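Local coordinates for hypothetical protein (Nostoc punctiforme, PDB 2O62) that is of unknown function but pairs two beta-sheet domains of the calycin clan, a group whose barrels often bind small hydrophobic ligands, at residues 47-52 with 59-64; 100-105 with 131-136; 146-151 with 165-170; 208-213 with 220-225. All blocks are in the same frame, centred on the assembly; numbering follows the deposited sequence.

Interaction 1: 47-52 with 59-64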
loop_
_atom_site.group_PDB
_atom_site.type_symbol
_atom_site.label_atom_id
_atom_site.label_comp_id
_atom_site.label_asym_id
_atom_site.label_seq_id
_atom_site.Cartn_x
_atom_site.Cartn_y
_atom_site.Cartn_z
ATOM N N THR A 47 4.548 -9.177 -24.537
ATOM C CA THR A 47 4.830 -10.157 -23.480
ATOM C C THR A 47 5.735 -9.443 -22.499
ATOM O O THR A 47 6.613 -8.700 -22.941
ATOM C CB THR A 47 5.656 -11.340 -24.016
ATOM O OG1 THR A 47 4.912 -12.096 -24.983
ATOM C CG2 THR A 47 6.081 -12.279 -22.866
ATOM N N VAL A 48 5.529 -9.614 -21.186
ATOM C CA VAL A 48 6.513 -9.177 -20.194
ATOM C C VAL A 48 7.117 -10.389 -19.469
ATOM O O VAL A 48 6.373 -11.228 -18.932
ATOM C CB VAL A 48 5.919 -8.219 -19.157
ATOM C CG1 VAL A 48 6.920 -7.970 -18.072
ATOM C CG2 VAL A 48 5.556 -6.868 -19.790
ATOM N N ARG A 49 8.447 -10.506 -19.488
ATOM C CA ARG A 49 9.126 -11.553 -18.754
ATOM C C ARG A 49 9.632 -11.022 -17.425
ATOM O O ARG A 49 10.308 -9.990 -17.353
ATOM C CB ARG A 49 10.297 -12.110 -19.522
ATOM C CG ARG A 49 11.095 -13.125 -18.705
ATOM C CD ARG A 49 12.255 -13.641 -19.491
ATOM N NE ARG A 49 11.741 -14.468 -20.553
ATOM C CZ ARG A 49 12.328 -14.656 -21.733
ATOM N NH1 ARG A 49 13.476 -14.054 -22.028
ATOM N NH2 ARG A 49 11.739 -15.443 -22.634
ATOM N N LEU A 50 9.284 -11.737 -16.365
ATOM C CA LEU A 50 9.710 -11.386 -15.026
ATOM C C LEU A 50 10.762 -12.371 -14.550
ATOM O O LEU A 50 10.546 -13.573 -14.636
ATOM C CB LEU A 50 8.507 -11.418 -14.099
ATOM C CG LEU A 50 8.743 -11.133 -12.608
ATOM C CD1 LEU A 50 7.557 -10.440 -12.031
ATOM C CD2 LEU A 50 9.056 -12.403 -11.792
ATOM N N THR A 51 11.920 -11.870 -14.095
ATOM C CA THR A 51 12.985 -12.741 -13.573
ATOM C C THR A 51 13.281 -12.193 -12.187
ATOM O O THR A 51 13.840 -11.112 -12.085
ATOM C CB THR A 51 14.260 -12.738 -14.440
ATOM O OG1 THR A 51 13.953 -13.115 -15.790
ATOM C CG2 THR A 51 15.270 -13.745 -13.910
ATOM N N LEU A 52 12.838 -12.916 -11.156
ATOM C CA LEU A 52 13.098 -12.587 -9.761
ATOM C C LEU A 52 14.200 -13.485 -9.186
ATOM O O LEU A 52 14.046 -14.715 -9.065
ATOM C CB LEU A 52 11.833 -12.691 -8.923
ATOM C CG LEU A 52 11.984 -12.486 -7.407
ATOM C CD1 LEU A 52 12.513 -11.124 -7.088
ATOM C CD2 LEU A 52 10.669 -12.698 -6.724
ATOM N N ASP A 59 15.928 -18.817 -8.876
ATOM C CA ASP A 59 15.272 -17.782 -9.666
ATOM C C ASP A 59 13.808 -18.151 -9.907
ATOM O O ASP A 59 13.448 -19.327 -9.933
ATOM C CB ASP A 59 15.944 -17.602 -11.023
ATOM C CG ASP A 59 17.287 -16.894 -10.938
ATOM O OD1 ASP A 59 17.638 -16.307 -9.882
ATOM O OD2 ASP A 59 18.011 -16.925 -11.954
ATOM N N VAL A 60 12.963 -17.127 -10.033
ATOM C CA VAL A 60 11.579 -17.291 -10.435
ATOM C C VAL A 60 11.404 -16.573 -11.773
ATOM O O VAL A 60 11.754 -15.395 -11.896
ATOM C CB VAL A 60 10.642 -16.698 -9.376
ATOM C CG1 VAL A 60 9.204 -16.556 -9.897
ATOM C CG2 VAL A 60 10.703 -17.550 -8.092
ATOM N N ILE A 61 10.914 -17.289 -12.785
ATOM C CA ILE A 61 10.712 -16.681 -14.091
ATOM C C ILE A 61 9.268 -16.833 -14.447
ATOM O O ILE A 61 8.766 -17.926 -14.378
ATOM C CB ILE A 61 11.558 -17.335 -15.183
ATOM C CG1 ILE A 61 13.055 -17.189 -14.816
ATOM C CG2 ILE A 61 11.230 -16.666 -16.545
ATOM C CD1 ILE A 61 14.005 -18.015 -15.627
ATOM N N ARG A 62 8.611 -15.734 -14.807
ATOM C CA ARG A 62 7.178 -15.728 -15.178
ATOM C C ARG A 62 7.033 -14.892 -16.432
ATOM O O ARG A 62 7.809 -13.959 -16.652
ATOM C CB ARG A 62 6.303 -15.089 -14.098
ATOM C CG ARG A 62 6.291 -15.790 -12.746
ATOM C CD ARG A 62 5.680 -14.879 -11.668
ATOM N NE ARG A 62 4.239 -14.693 -11.864
ATOM C CZ ARG A 62 3.449 -13.889 -11.138
ATOM N NH1 ARG A 62 3.938 -13.151 -10.130
ATOM N NH2 ARG A 62 2.149 -13.816 -11.435
ATOM N N GLU A 63 6.037 -15.213 -17.244
ATOM C CA GLU A 63 5.741 -14.376 -18.395
ATOM C C GLU A 63 4.275 -14.058 -18.439
ATOM O O GLU A 63 3.451 -14.959 -18.281
ATOM C CB GLU A 63 6.160 -15.071 -19.685
ATOM C CG GLU A 63 7.673 -15.140 -19.831
ATOM C CD GLU A 63 8.103 -15.617 -21.186
ATOM O OE1 GLU A 63 7.327 -15.398 -22.145
ATOM O OE2 GLU A 63 9.218 -16.184 -21.288
ATOM N N PHE A 64 3.965 -12.786 -18.690
ATOM C CA PHE A 64 2.597 -12.266 -18.730
ATOM C C PHE A 64 2.279 -11.779 -20.120
ATOM O O PHE A 64 3.129 -11.155 -20.745
ATOM C CB PHE A 64 2.477 -11.060 -17.807
ATOM C CG PHE A 64 3.079 -11.273 -16.477
ATOM C CD1 PHE A 64 2.351 -11.870 -15.462
ATOM C CD2 PHE A 64 4.381 -10.906 -16.231
ATOM C CE1 PHE A 64 2.921 -12.068 -14.197
ATOM C CE2 PHE A 64 4.946 -11.107 -14.986
ATOM C CZ PHE A 64 4.219 -11.702 -13.978
#

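Interaction 2: 100-105 with 131-136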
loop_
_atom_site.group_PDB
_atom_site.type_symbol
_atom_site.label_atom_id
_atom_site.label_comp_id
_atom_site.label_asym_id
_atom_site.label_seq_id
_atom_site.Cartn_x
_atom_site.Cartn_y
_atom_site.Cartn_z
ATOM N N HIS A 100 7.677 5.646 -7.691
ATOM C CA HIS A 100 8.089 7.051 -7.684
ATOM C C HIS A 100 9.521 7.202 -8.154
ATOM O O HIS A 100 10.446 6.789 -7.445
ATOM C CB HIS A 100 7.989 7.612 -6.270
ATOM C CG HIS A 100 8.418 9.048 -6.159
ATOM N ND1 HIS A 100 7.587 10.099 -6.495
ATOM C CD2 HIS A 100 9.576 9.605 -5.745
ATOM C CE1 HIS A 100 8.226 11.240 -6.307
ATOM N NE2 HIS A 100 9.438 10.968 -5.863
ATOM N N GLU A 101 9.695 7.742 -9.359
ATOM C CA GLU A 101 11.019 8.015 -9.912
ATOM C C GLU A 101 11.843 6.707 -9.935
ATOM O O GLU A 101 11.438 5.762 -10.607
ATOM C CB GLU A 101 11.683 9.191 -9.148
ATOM C CG GLU A 101 10.867 10.499 -9.279
ATOM C CD GLU A 101 11.510 11.727 -8.636
ATOM O OE1 GLU A 101 12.500 11.584 -7.858
ATOM O OE2 GLU A 101 10.991 12.848 -8.879
ATOM N N ASN A 102 12.960 6.643 -9.213
ATOM C CA ASN A 102 13.849 5.456 -9.234
ATOM C C ASN A 102 13.503 4.376 -8.205
ATOM O O ASN A 102 14.302 3.489 -7.974
ATOM C CB ASN A 102 15.343 5.857 -9.037
ATOM C CG ASN A 102 15.690 6.226 -7.574
ATOM O OD1 ASN A 102 14.990 7.065 -6.949
ATOM N ND2 ASN A 102 16.790 5.625 -7.030
ATOM N N ARG A 103 12.374 4.521 -7.529
ATOM C CA ARG A 103 12.004 3.692 -6.393
ATOM C C ARG A 103 10.660 3.041 -6.587
ATOM O O ARG A 103 9.758 3.617 -7.205
ATOM C CB ARG A 103 11.893 4.546 -5.112
ATOM C CG ARG A 103 13.225 5.011 -4.534
ATOM C CD ARG A 103 14.086 3.935 -3.878
ATOM N NE ARG A 103 13.241 2.963 -3.195
ATOM C CZ ARG A 103 12.761 3.099 -1.968
ATOM N NH1 ARG A 103 13.174 4.094 -1.202
ATOM N NH2 ARG A 103 11.910 2.188 -1.500
ATOM N N ARG A 104 10.528 1.845 -6.024
ATOM C CA ARG A 104 9.221 1.287 -5.692
ATOM C C ARG A 104 9.226 0.966 -4.216
ATOM O O ARG A 104 10.281 0.639 -3.629
ATOM C CB ARG A 104 8.845 0.057 -6.500
ATOM C CG ARG A 104 9.056 0.198 -7.971
ATOM C CD ARG A 104 8.252 -0.803 -8.759
ATOM N NE ARG A 104 8.679 -2.165 -8.528
ATOM C CZ ARG A 104 8.187 -3.241 -9.128
ATOM N NH1 ARG A 104 7.236 -3.128 -10.036
ATOM N NH2 ARG A 104 8.658 -4.446 -8.831
ATOM N N LEU A 105 8.059 1.094 -3.603
ATOM C CA LEU A 105 7.849 0.632 -2.239
ATOM C C LEU A 105 6.598 -0.176 -2.281
ATOM O O LEU A 105 5.519 0.373 -2.604
ATOM C CB LEU A 105 7.641 1.764 -1.229
ATOM C CG LEU A 105 7.216 1.061 0.091
ATOM C CD1 LEU A 105 8.473 0.756 0.935
ATOM C CD2 LEU A 105 6.176 1.648 0.882
ATOM N N PRO A 131 20.582 5.428 -6.832
ATOM C CA PRO A 131 20.770 5.346 -5.395
ATOM C C PRO A 131 19.716 4.517 -4.675
ATOM O O PRO A 131 18.572 4.475 -5.096
ATOM C CB PRO A 131 20.657 6.825 -4.958
ATOM C CG PRO A 131 21.096 7.579 -6.151
ATOM C CD PRO A 131 20.407 6.818 -7.266
ATOM N N VAL A 132 20.096 3.899 -3.562
ATOM C CA VAL A 132 19.158 3.133 -2.732
ATOM C C VAL A 132 18.041 4.041 -2.206
ATOM O O VAL A 132 16.875 3.651 -2.166
ATOM C CB VAL A 132 19.913 2.436 -1.569
ATOM C CG1 VAL A 132 18.947 1.756 -0.604
ATOM C CG2 VAL A 132 20.850 1.423 -2.130
ATOM N N ALA A 133 18.424 5.265 -1.853
ATOM C CA ALA A 133 17.493 6.327 -1.563
ATOM C C ALA A 133 16.501 5.858 -0.519
ATOM O O ALA A 133 15.290 6.020 -0.664
ATOM C CB ALA A 133 16.780 6.758 -2.826
ATOM N N GLU A 134 17.024 5.244 0.532
ATOM C CA GLU A 134 16.204 4.842 1.647
ATOM C C GLU A 134 15.676 6.060 2.443
ATOM O O GLU A 134 16.423 6.957 2.835
ATOM C CB GLU A 134 17.001 3.919 2.553
ATOM C CG GLU A 134 16.233 3.366 3.739
ATOM C CD GLU A 134 15.308 2.195 3.391
ATOM O OE1 GLU A 134 15.226 1.763 2.203
ATOM O OE2 GLU A 134 14.659 1.715 4.350
ATOM N N ARG A 135 14.370 6.103 2.647
ATOM C CA ARG A 135 13.796 7.147 3.513
ATOM C C ARG A 135 13.947 6.708 4.967
ATOM O O ARG A 135 14.085 5.519 5.236
ATOM C CB ARG A 135 12.320 7.358 3.223
ATOM C CG ARG A 135 12.006 8.281 2.027
ATOM C CD ARG A 135 12.452 7.703 0.681
ATOM N NE ARG A 135 12.057 8.667 -0.357
ATOM C CZ ARG A 135 12.489 8.683 -1.614
ATOM N NH1 ARG A 135 13.382 7.803 -2.057
ATOM N NH2 ARG A 135 12.039 9.632 -2.424
ATOM N N PRO A 136 13.881 7.661 5.912
ATOM C CA PRO A 136 13.944 7.373 7.360
ATOM C C PRO A 136 12.822 6.462 7.855
ATOM O O PRO A 136 11.734 6.493 7.300
ATOM C CB PRO A 136 13.705 8.747 7.969
ATOM C CG PRO A 136 14.242 9.717 6.956
ATOM C CD PRO A 136 13.841 9.108 5.654
HETATM O O HOH W 1 12.648 10.837 -4.929
HETATM O O HOH W 2 14.533 8.500 -4.828
#

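Interaction 3: 146-151 with 165-170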
loop_
_atom_site.group_PDB
_atom_site.type_symbol
_atom_site.label_atom_id
_atom_site.label_comp_id
_atom_site.label_asym_id
_atom_site.label_seq_id
_atom_site.Cartn_x
_atom_site.Cartn_y
_atom_site.Cartn_z
ATOM N N GLU A 146 -0.900 19.294 8.814
ATOM C CA GLU A 146 -1.948 19.170 7.827
ATOM C C GLU A 146 -1.421 18.865 6.451
ATOM O O GLU A 146 -0.390 19.347 6.063
ATOM C CB GLU A 146 -2.720 20.470 7.757
ATOM C CG GLU A 146 -3.552 20.683 8.994
ATOM C CD GLU A 146 -4.394 21.944 8.947
ATOM O OE1 GLU A 146 -4.755 22.405 7.820
ATOM O OE2 GLU A 146 -4.669 22.479 10.047
ATOM N N TRP A 147 -2.186 18.067 5.727
ATOM C CA TRP A 147 -1.861 17.526 4.425
ATOM C C TRP A 147 -3.061 17.764 3.534
ATOM O O TRP A 147 -4.208 17.622 3.988
ATOM C CB TRP A 147 -1.599 16.016 4.512
ATOM C CG TRP A 147 -0.488 15.680 5.462
ATOM C CD1 TRP A 147 -0.540 15.606 6.861
ATOM C CD2 TRP A 147 0.880 15.465 5.101
ATOM N NE1 TRP A 147 0.727 15.337 7.352
ATOM C CE2 TRP A 147 1.605 15.232 6.299
ATOM C CE3 TRP A 147 1.559 15.445 3.877
ATOM C CZ2 TRP A 147 2.988 14.997 6.296
ATOM C CZ3 TRP A 147 2.915 15.201 3.881
ATOM C CH2 TRP A 147 3.612 14.962 5.076
ATOM N N ARG A 148 -2.814 18.144 2.288
ATOM C CA ARG A 148 -3.897 18.393 1.337
ATOM C C ARG A 148 -3.507 17.766 0.014
ATOM O O ARG A 148 -2.367 17.886 -0.412
ATOM C CB ARG A 148 -4.080 19.913 1.090
ATOM C CG ARG A 148 -4.585 20.771 2.236
ATOM C CD ARG A 148 -6.107 20.649 2.508
ATOM N NE ARG A 148 -6.583 21.742 3.380
ATOM C CZ ARG A 148 -6.274 21.863 4.675
ATOM N NH1 ARG A 148 -5.496 20.954 5.290
ATOM N NH2 ARG A 148 -6.750 22.894 5.376
ATOM N N GLY A 149 -4.478 17.196 -0.681
ATOM C CA GLY A 149 -4.228 16.675 -1.985
ATOM C C GLY A 149 -5.453 16.181 -2.691
ATOM O O GLY A 149 -6.547 16.693 -2.488
ATOM N N GLN A 150 -5.231 15.207 -3.563
ATOM C CA GLN A 150 -6.243 14.655 -4.457
ATOM C C GLN A 150 -6.111 13.121 -4.437
ATOM O O GLN A 150 -5.057 12.598 -4.133
ATOM C CB GLN A 150 -6.058 15.147 -5.904
ATOM C CG GLN A 150 -6.295 16.631 -6.070
ATOM C CD GLN A 150 -5.116 17.505 -5.625
ATOM O OE1 GLN A 150 -3.954 17.188 -5.913
ATOM N NE2 GLN A 150 -5.424 18.636 -4.951
ATOM N N ALA A 151 -7.195 12.436 -4.757
ATOM C CA ALA A 151 -7.234 10.981 -4.807
ATOM C C ALA A 151 -7.882 10.601 -6.111
ATOM O O ALA A 151 -8.786 11.279 -6.538
ATOM C CB ALA A 151 -8.054 10.436 -3.688
ATOM N N SER A 165 -11.024 15.400 -3.572
ATOM C CA SER A 165 -10.127 16.184 -2.740
ATOM C C SER A 165 -9.904 15.485 -1.408
ATOM O O SER A 165 -10.839 14.885 -0.842
ATOM C CB SER A 165 -10.739 17.530 -2.440
ATOM O OG SER A 165 -10.800 18.312 -3.601
ATOM N N THR A 166 -8.696 15.589 -0.881
ATOM C CA THR A 166 -8.388 15.006 0.412
ATOM C C THR A 166 -7.768 16.038 1.310
ATOM O O THR A 166 -7.082 16.937 0.845
ATOM C CB THR A 166 -7.424 13.851 0.296
ATOM O OG1 THR A 166 -6.138 14.300 -0.172
ATOM C CG2 THR A 166 -7.958 12.814 -0.656
ATOM N N THR A 167 -8.022 15.857 2.602
ATOM C CA THR A 167 -7.428 16.610 3.688
ATOM C C THR A 167 -7.072 15.579 4.779
ATOM O O THR A 167 -7.844 14.661 5.070
ATOM C CB THR A 167 -8.443 17.647 4.246
ATOM O OG1 THR A 167 -8.757 18.629 3.231
ATOM C CG2 THR A 167 -7.871 18.381 5.424
ATOM N N LEU A 168 -5.930 15.743 5.409
ATOM C CA LEU A 168 -5.582 14.934 6.559
ATOM C C LEU A 168 -4.946 15.849 7.578
ATOM O O LEU A 168 -3.986 16.549 7.269
ATOM C CB LEU A 168 -4.612 13.856 6.100
ATOM C CG LEU A 168 -3.897 12.942 7.077
ATOM C CD1 LEU A 168 -4.894 12.314 7.963
ATOM C CD2 LEU A 168 -3.200 11.852 6.219
ATOM N N LYS A 169 -5.520 15.905 8.773
ATOM C CA LYS A 169 -4.974 16.686 9.889
ATOM C C LYS A 169 -4.625 15.705 11.007
ATOM O O LYS A 169 -5.438 14.846 11.343
ATOM C CB LYS A 169 -6.002 17.714 10.407
ATOM C CG LYS A 169 -6.616 18.567 9.295
ATOM C CD LYS A 169 -7.550 19.659 9.771
ATOM C CE LYS A 169 -7.895 20.635 8.620
ATOM N NZ LYS A 169 -8.737 21.807 9.079
ATOM N N ILE A 170 -3.423 15.823 11.562
ATOM C CA ILE A 170 -2.956 14.929 12.593
ATOM C C ILE A 170 -2.323 15.793 13.670
ATOM O O ILE A 170 -1.419 16.565 13.392
ATOM C CB ILE A 170 -1.943 13.895 12.024
ATOM C CG1 ILE A 170 -2.594 13.151 10.878
ATOM C CG2 ILE A 170 -1.519 12.908 13.090
ATOM C CD1 ILE A 170 -1.688 12.156 10.206
HETATM O O HOH W 3 -8.174 19.350 -4.449
#

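Interaction 4: 208-213 with 220-225. With GOL (glycerol), chain J.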
loop_
_atom_site.group_PDB
_atom_site.type_symbol
_atom_site.label_atom_id
_atom_site.label_comp_id
_atom_site.label_asym_id
_atom_site.label_seq_id
_atom_site.Cartn_x
_atom_site.Cartn_y
_atom_site.Cartn_z
ATOM N N LYS A 208 -13.696 3.643 12.305
ATOM C CA LYS A 208 -12.237 3.552 12.264
ATOM C C LYS A 208 -11.735 2.613 13.324
ATOM O O LYS A 208 -11.465 3.021 14.448
ATOM C CB LYS A 208 -11.587 4.941 12.386
ATOM C CG LYS A 208 -10.120 4.916 11.838
ATOM C CD LYS A 208 -9.594 6.307 11.516
ATOM C CE LYS A 208 -8.163 6.295 10.942
ATOM N NZ LYS A 208 -8.225 5.934 9.458
ATOM N N GLN A 209 -11.714 1.324 12.967
ATOM C CA GLN A 209 -11.278 0.221 13.845
ATOM C C GLN A 209 -9.997 -0.365 13.275
ATOM O O GLN A 209 -10.052 -1.332 12.535
ATOM C CB GLN A 209 -12.366 -0.845 13.887
ATOM C CG GLN A 209 -13.598 -0.398 14.670
ATOM C CD GLN A 209 -13.342 -0.325 16.126
ATOM O OE1 GLN A 209 -12.958 -1.326 16.743
ATOM N NE2 GLN A 209 -13.587 0.843 16.723
ATOM N N VAL A 210 -8.858 0.273 13.563
ATOM C CA VAL A 210 -7.626 -0.027 12.816
ATOM C C VAL A 210 -6.419 0.150 13.666
ATOM O O VAL A 210 -6.465 0.827 14.702
ATOM C CB VAL A 210 -7.440 0.805 11.517
ATOM C CG1 VAL A 210 -8.555 0.606 10.547
ATOM C CG2 VAL A 210 -7.244 2.273 11.816
ATOM N N GLN A 211 -5.340 -0.526 13.286
ATOM C CA GLN A 211 -4.031 -0.232 13.860
ATOM C C GLN A 211 -3.213 0.357 12.753
ATOM O O GLN A 211 -3.286 -0.105 11.630
ATOM C CB GLN A 211 -3.320 -1.467 14.447
ATOM C CG GLN A 211 -2.882 -2.573 13.455
ATOM C CD GLN A 211 -1.697 -3.408 14.028
ATOM O OE1 GLN A 211 -1.817 -3.942 15.125
ATOM N NE2 GLN A 211 -0.531 -3.447 13.310
ATOM N N VAL A 212 -2.393 1.356 13.063
ATOM C CA VAL A 212 -1.458 1.872 12.036
ATOM C C VAL A 212 -0.069 1.538 12.501
ATOM O O VAL A 212 0.253 1.798 13.639
ATOM C CB VAL A 212 -1.578 3.385 11.858
ATOM C CG1 VAL A 212 -0.670 3.846 10.736
ATOM C CG2 VAL A 212 -3.002 3.775 11.590
ATOM N N LEU A 213 0.724 0.923 11.640
ATOM C CA LEU A 213 2.067 0.553 12.008
ATOM C C LEU A 213 3.050 1.386 11.208
ATOM O O LEU A 213 2.943 1.499 9.971
ATOM C CB LEU A 213 2.279 -0.930 11.758
ATOM C CG LEU A 213 3.688 -1.471 11.925
ATOM C CD1 LEU A 213 4.109 -1.445 13.383
ATOM C CD2 LEU A 213 3.804 -2.880 11.388
ATOM N N SER A 220 3.922 3.152 6.023
ATOM C CA SER A 220 2.973 2.820 7.044
ATOM C C SER A 220 2.010 1.767 6.524
ATOM O O SER A 220 1.773 1.657 5.308
ATOM C CB SER A 220 2.221 4.071 7.540
ATOM O OG SER A 220 1.559 4.729 6.497
ATOM N N ALA A 221 1.496 0.970 7.440
ATOM C CA ALA A 221 0.443 0.030 7.109
ATOM C C ALA A 221 -0.754 0.266 8.030
ATOM O O ALA A 221 -0.604 0.286 9.245
ATOM C CB ALA A 221 0.941 -1.371 7.290
ATOM N N THR A 222 -1.949 0.391 7.465
ATOM C CA THR A 222 -3.176 0.524 8.264
ATOM C C THR A 222 -4.019 -0.739 8.057
ATOM O O THR A 222 -4.328 -1.097 6.926
ATOM C CB THR A 222 -3.946 1.838 7.910
ATOM O OG1 THR A 222 -3.096 2.948 8.214
ATOM C CG2 THR A 222 -5.231 1.971 8.698
ATOM N N SER A 223 -4.322 -1.416 9.155
ATOM C CA SER A 223 -4.919 -2.737 9.174
ATOM C C SER A 223 -6.185 -2.754 10.014
ATOM O O SER A 223 -6.161 -2.261 11.146
ATOM C CB SER A 223 -3.991 -3.768 9.796
ATOM O OG SER A 223 -2.743 -3.787 9.090
ATOM N N PRO A 224 -7.261 -3.397 9.499
ATOM C CA PRO A 224 -8.421 -3.691 10.351
ATOM C C PRO A 224 -8.008 -4.384 11.661
ATOM O O PRO A 224 -7.135 -5.221 11.647
ATOM C CB PRO A 224 -9.264 -4.636 9.471
ATOM C CG PRO A 224 -8.805 -4.399 8.070
ATOM C CD PRO A 224 -7.428 -3.916 8.127
ATOM N N LEU A 225 -8.594 -4.020 12.797
ATOM C CA LEU A 225 -8.304 -4.749 14.023
ATOM C C LEU A 225 -8.774 -6.207 13.926
ATOM O O LEU A 225 -8.182 -7.095 14.528
ATOM C CB LEU A 225 -8.950 -4.069 15.235
ATOM C CG LEU A 225 -8.332 -2.694 15.548
ATOM C CD1 LEU A 225 -9.119 -1.956 16.651
ATOM C CD2 LEU A 225 -6.839 -2.820 15.899
HETATM C C1 GOL J . -4.624 -7.334 13.958
HETATM O O1 GOL J . -5.379 -6.905 12.857
HETATM C C2 GOL J . -4.302 -6.253 14.972
HETATM O O2 GOL J . -2.918 -6.290 15.254
HETATM C C3 GOL J . -5.009 -6.577 16.286
HETATM O O3 GOL J . -6.365 -6.909 16.056
HETATM O O HOH W 4 -0.864 -2.358 10.665
#

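Interaction 1: 47-52 with 59-64
Arg49 carries CG trans to its backbone nitrogen (chi1 175°) and then bends at chi3 (-70°), while Glu63 sets CG trans to its carbonyl carbon (chi1 -71°); the two chains thus run side by side and meet at their charged ends. They face each other across an antiparallel beta hairpin, strands 47-54 and 60-64, at the outer end of the N-terminal sheet. The hairpin is laced by six backbone hydrogen bonds in pairs, at Val48-Phe64, Leu50-Arg62 and Leu52-Val60. Arg49 and Glu63 occupy a non-hydrogen-bonded pair, where the CA atoms stand 4.4 Å apart and long charged side chains can close over the strands. Thr51 and Ile61 share this face, the Thr51 methyl lying beside the Ile61 chain. On the other face Phe64 lays its ring edge against Leu50, with CE2 3.7 Å from Leu50 CB, and the Arg62 guanidinium has Phe64 CE1 over one of its faces. Val48, beside them, packs on Trp6, Phe9 and Leu10 of helix 5-10, as a compact branched residue can. Back at the salt bridge, Arg49 grips a single oxygen side-on: NE lies 3.1 Å and NH2 3.0 Å from Glu63 OE2, both above the same face of the carboxylate plane.

Interaction 2: 100-105 with 131-136
Arg103 NH1 donates to Ala133 O at 2.9 Å, approaching well above the carbonyl plane, with the oxygen lying at the edge of the guanidinium. The same oxygen accepts Arg135 NH1 at 3.0 Å, from much nearer the carbonyl plane, so one carbonyl of the linker 131-136 is gripped by two arginines. Their side chains slide past each other in opposite directions, guanidinium planes 71° apart, and Arg135 NH1 rests 3.7 Å from Arg103 CG. Bends at chi2 (-71°) and chi3 fold Arg103 back, which brings CD against Val132 O and the CB of Ala133, a residue small enough to admit it. At the turn, Asn102 ND2 makes a weak bond to Pro131 O; its stronger partner is Thr130.

Two waters extend the network. One links Glu101 OE1 to Arg135 NH2, and the other joins Asn102 OD1 to Arg135 NH1. Further out, Arg103 NH2 forms a salt bridge with Asp217 and also donates to Arg104 O, while Arg103 NE meets Glu125 O and Arg135 NE meets Ile241 O. An alanine in place of Arg103 is likely to leave Asp217 without its charged mate and Ala133 O with one donor fewer.

The contact thus ties the type II' turn 100-103, which joins two strands of the N-terminal sheet, to the linker leading into the C-terminal barrel. The like charges of Arg103 NH1 and Arg135 NH1, 3.8 Å apart, are probably tolerable because the shared carbonyl and the carboxylate of Asp217 offset them.

Interaction 3: 146-151 with 165-170
Trp147 and Leu168 form a hydrogen-bonded pair in the antiparallel hairpin of strands 145-155 and 162-172, part of the closed C-terminal beta barrel expected of a calycin. Backbone bonds come in two pairs: Trp147 and Leu168 exchange N-H groups and carbonyls, as do Gly149 and Thr166, where Thr166 N reaches Gly149 O at 2.9 Å. The lack of a side chain at Gly149 leaves room for Thr166 OG1, which sits 3.2 Å from Gly149 C.

The apolar contacts lie on the face of Trp147 and Leu168. Trp147 CB meets Leu168 CB at 4.0 Å. Leu168 O lies at the edge of the indole, near its plane; Trp147 NE1 bonds instead to Leu143 O. Farther along the same strands, Ala151 CB meets Thr166 CG2.

Charged and polar side chains fill the other face. Lys169 stretches along Glu146, pointing the same way, its CG 3.7 Å from Glu146 CG; the amine stays beyond salt-bridge range. Arg148 bends at chi2 (-77°), which turns its guanidinium back toward Glu146 two residues earlier on its own strand, while Thr167 CG2 sits over one guanidinium face. Replacing Arg148 with a leucine would probably leave the Glu146 carboxylate without its salt-bridge partner and Thr167 without that flat cover. In one conformer of Ser165 a water links its OG to Gln150 NE2, so this bridge is uncertain. The grip on Glu146 is end-on and falls on one oxygen: Arg148 NH1 lies 3.0 Å and NH2 3.2 Å from Glu146 OE1.

Interaction 4: 208-213 with 220-225
Gln211 can be followed outward from its CB, which rests 4.0 Å from Leu225 CD2 at the end of the hairpin formed by strands 210-214 and 219-224 of the C-terminal barrel. Its CG, set between the backbone nitrogen and the carbonyl carbon (chi1 66°), lies 4.0 Å from Ser223 CB across a hydrogen-bonded pair. Beyond CG the chain is extended: CD lies 3.4 Å from O2 of a bound glycerol, OE1 accepts from that glycerol O2 at 2.6 Å, and NE2 donates to a water at 2.9 Å and also to Pro25 O. That water donates to Ser223 OG and Ala221 O, bridging the side chain back to the opposite strand. Ser223 OG is also bonded to Gln109 of the N-terminal sheet, and the small Ser223 and Ala221 probably allow this hairpin to lie close against strands 103-111 and 117-127.

On the other face Val212 straddles Thr222 OG1 with both methyls, CG2 at 3.5 Å, and Val210, diagonal to Thr222, meets Thr222 CG2 with its own CG2 at 3.7 Å. Beta-branched residues suit extended strands. Leu225 closes the ladder through its N-H to Gln209 O, its CG packed on the Val210 backbone. Glutamine suits this place because NE2 can hold both water and Pro25 O, leaving OE1 able to accept from a hydroxyl, here of a glycerol that also bonds Leu117 N and probably comes from the crystallisation liquor.

How the interactions relate
Interactions 1 and 2 reach the same N-terminal sheet with centres about 23 Å apart, the first at its outer edge and the second at the turn facing the linker. Interactions 3 and 4 are both hairpins of the C-terminal barrel, with centres about 18 Å apart and nearest atoms about 7 Å. Interactions 2 and 4 approach to about 6 Å between nearest atoms: interaction 2 joins the two halves directly, while the hairpin of interaction 4 meets the N-terminal sheet through Ser223 and Gln109, and its loop residue Asp217 pairs with Arg103. Interaction 1 is remote from interaction 3, about 38 Å between centres. No active site is known; glycerols near interactions 2, 3 and 4 mark possible pockets only.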